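Local structure of nigritoxine (Vibrio nigripulchritudo, 5M41) at residues V583-T588 with R699-N704. The protein is a bacterial toxin active against crustaceans and insects, built on a new fold. Sequence-based numbering, arbitrary orientation.
Sequences VHHSHT and RATAKN
Thr-701 sits between the side chains of Val-583 and His-585, both directed from strand 583-588 toward helix 699-704. Its methyl CG2, set anti to the backbone N (OG1 at chi1 -63°), reaches the strand backbone 3.6 Å from the carbonyl carbon C of His-584 and also lies in the plane of the His-585 ring, at its edge, 3.8 Å from CD2. Val-583 CG2 packs against the other branch, 3.4 Å from Thr-701 OG1. This is the tight part, all three side chains being buried, with Leu-599 of the neighbouring strand and Phe-560 also against Thr-701. The OG1 hydroxyl is bonded to Ser-697 O one turn back in the helix, and a water donates to it at 2.7 Å and to Val-583 O at 2.8 Å, bridging helix and strand. Farther along the helix, partly exposed Asn-704 makes a sparser contact. Its ND2 donates to His-585 NE2 at 2.9 Å. The donor arrives within 5° of the imidazole plane, with ring and amide planes steeply inclined. The N-H...N path is bent, at 143°. The same ND2 has a second, weak bond to Lys-473 O. Strand and helix run nearly parallel here, and apolar packing, one direct hydrogen bond and one water bridge seat the last turns of helix 688-704 on one face of the antiparallel sheet, while His-584, partly exposed, points away from the helix. An NE2 that accepts this N-H must carry no proton, so His-585 is probably neutral, with its hydrogen on ND1.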
loop_
_atom_site.group_PDB
_atom_site.type_symbol
_atom_site.label_atom_id
_atom_site.label_comp_id
_atom_site.label_asym_id
_atom_site.label_seq_id
_atom_site.Cartn_x
_atom_site.Cartn_y
_atom_site.Cartn_z
ATOM N N VAL A 583 24.405 -11.020 -18.459
ATOM C CA VAL A 583 25.747 -10.892 -19.036
ATOM C C VAL A 583 26.792 -11.571 -18.155
ATOM O O VAL A 583 26.539 -11.885 -16.992
ATOM C CB VAL A 583 26.169 -9.406 -19.235
ATOM C CG1 VAL A 583 25.260 -8.706 -20.249
ATOM C CG2 VAL A 583 26.190 -8.651 -17.903
ATOM N N HIS A 584 27.970 -11.782 -18.728
ATOM C CA HIS A 584 29.154 -12.192 -17.984
ATOM C C HIS A 584 30.319 -11.822 -18.845
ATOM O O HIS A 584 30.126 -11.444 -20.020
ATOM C CB HIS A 584 29.130 -13.688 -17.652
ATOM C CG HIS A 584 28.992 -14.583 -18.863
ATOM N ND1 HIS A 584 30.038 -14.893 -19.664
ATOM C CD2 HIS A 584 27.890 -15.243 -19.387
ATOM C CE1 HIS A 584 29.621 -15.705 -20.649
ATOM N NE2 HIS A 584 28.307 -15.917 -20.483
ATOM N N HIS A 585 31.528 -11.868 -18.284
ATOM C CA HIS A 585 32.723 -11.722 -19.099
ATOM C C HIS A 585 33.584 -12.953 -19.041
ATOM O O HIS A 585 33.452 -13.763 -18.133
ATOM C CB HIS A 585 33.517 -10.456 -18.784
ATOM C CG HIS A 585 34.021 -10.366 -17.360
ATOM N ND1 HIS A 585 35.268 -10.740 -17.003
ATOM C CD2 HIS A 585 33.415 -9.862 -16.203
ATOM C CE1 HIS A 585 35.447 -10.504 -15.688
ATOM N NE2 HIS A 585 34.305 -9.972 -15.199
ATOM N N SER A 586 34.456 -13.117 -20.026
ATOM C CA SER A 586 35.271 -14.322 -20.091
ATOM C C SER A 586 36.534 -14.089 -20.895
ATOM O O SER A 586 36.663 -13.086 -21.610
ATOM C CB SER A 586 34.459 -15.479 -20.689
ATOM O OG SER A 586 34.198 -15.243 -22.055
ATOM N N HIS A 587 37.461 -15.036 -20.774
ATOM C CA HIS A 587 38.791 -14.913 -21.335
ATOM C C HIS A 587 39.463 -16.245 -21.232
ATOM O O HIS A 587 39.015 -17.122 -20.495
ATOM C CB HIS A 587 39.590 -13.874 -20.555
ATOM C CG HIS A 587 39.750 -14.214 -19.098
ATOM N ND1 HIS A 587 39.079 -13.569 -18.130
ATOM C CD2 HIS A 587 40.518 -15.199 -18.462
ATOM C CE1 HIS A 587 39.391 -14.097 -16.936
ATOM N NE2 HIS A 587 40.279 -15.100 -17.141
ATOM N N THR A 588 40.566 -16.396 -21.947
ATOM C CA THR A 588 41.417 -17.563 -21.777
ATOM C C THR A 588 42.642 -17.122 -20.987
ATOM O O THR A 588 43.286 -16.125 -21.338
ATOM C CB THR A 588 41.863 -18.171 -23.123
ATOM O OG1 THR A 588 42.885 -17.358 -23.690
ATOM C CG2 THR A 588 40.724 -18.269 -24.104
ATOM N N ARG A 699 26.632 -2.893 -16.287
ATOM C CA ARG A 699 27.674 -1.925 -15.953
ATOM C C ARG A 699 28.756 -2.516 -15.033
ATOM O O ARG A 699 29.954 -2.326 -15.273
ATOM C CB ARG A 699 27.044 -0.673 -15.322
ATOM C CG ARG A 699 26.354 0.226 -16.337
ATOM C CD ARG A 699 25.603 1.373 -15.668
ATOM N NE ARG A 699 24.922 2.202 -16.665
ATOM C CZ ARG A 699 23.920 3.047 -16.405
ATOM N NH1 ARG A 699 23.456 3.169 -15.169
ATOM N NH2 ARG A 699 23.385 3.776 -17.385
ATOM N N ALA A 700 28.341 -3.245 -14.000
ATOM C CA ALA A 700 29.295 -3.933 -13.113
ATOM C C ALA A 700 30.158 -4.954 -13.884
ATOM O O ALA A 700 31.358 -5.076 -13.624
ATOM C CB ALA A 700 28.578 -4.598 -11.933
ATOM N N THR A 701 29.550 -5.660 -14.842
ATOM C CA THR A 701 30.247 -6.681 -15.617
ATOM C C THR A 701 31.272 -6.031 -16.540
ATOM O O THR A 701 32.412 -6.473 -16.584
ATOM C CB THR A 701 29.251 -7.589 -16.364
ATOM O OG1 THR A 701 28.441 -8.287 -15.405
ATOM C CG2 THR A 701 29.953 -8.615 -17.232
ATOM N N ALA A 702 30.880 -4.953 -17.231
ATOM C CA ALA A 702 31.812 -4.163 -18.061
ATOM C C ALA A 702 33.004 -3.682 -17.236
ATOM O O ALA A 702 34.162 -3.808 -17.652
ATOM C CB ALA A 702 31.099 -2.969 -18.690
ATOM N N LYS A 703 32.710 -3.141 -16.059
ATOM C CA LYS A 703 33.740 -2.606 -15.188
ATOM C C LYS A 703 34.691 -3.703 -14.684
ATOM O O LYS A 703 35.908 -3.549 -14.714
ATOM C CB LYS A 703 33.094 -1.892 -14.003
ATOM C CG LYS A 703 34.111 -1.313 -13.043
ATOM C CD LYS A 703 33.470 -0.527 -11.915
ATOM C CE LYS A 703 34.554 0.033 -11.008
ATOM N NZ LYS A 703 34.095 1.264 -10.309
ATOM N N ASN A 704 34.117 -4.802 -14.213
ATOM C CA ASN A 704 34.898 -5.893 -13.648
ATOM C C ASN A 704 35.888 -6.541 -14.637
ATOM O O ASN A 704 36.914 -7.051 -14.216
ATOM C CB ASN A 704 33.983 -6.955 -13.039
ATOM C CG ASN A 704 34.731 -7.887 -12.108
ATOM O OD1 ASN A 704 35.363 -7.437 -11.145
ATOM N ND2 ASN A 704 34.691 -9.186 -12.400
HETATM O O HOH W 1 28.279 -10.983 -14.944
#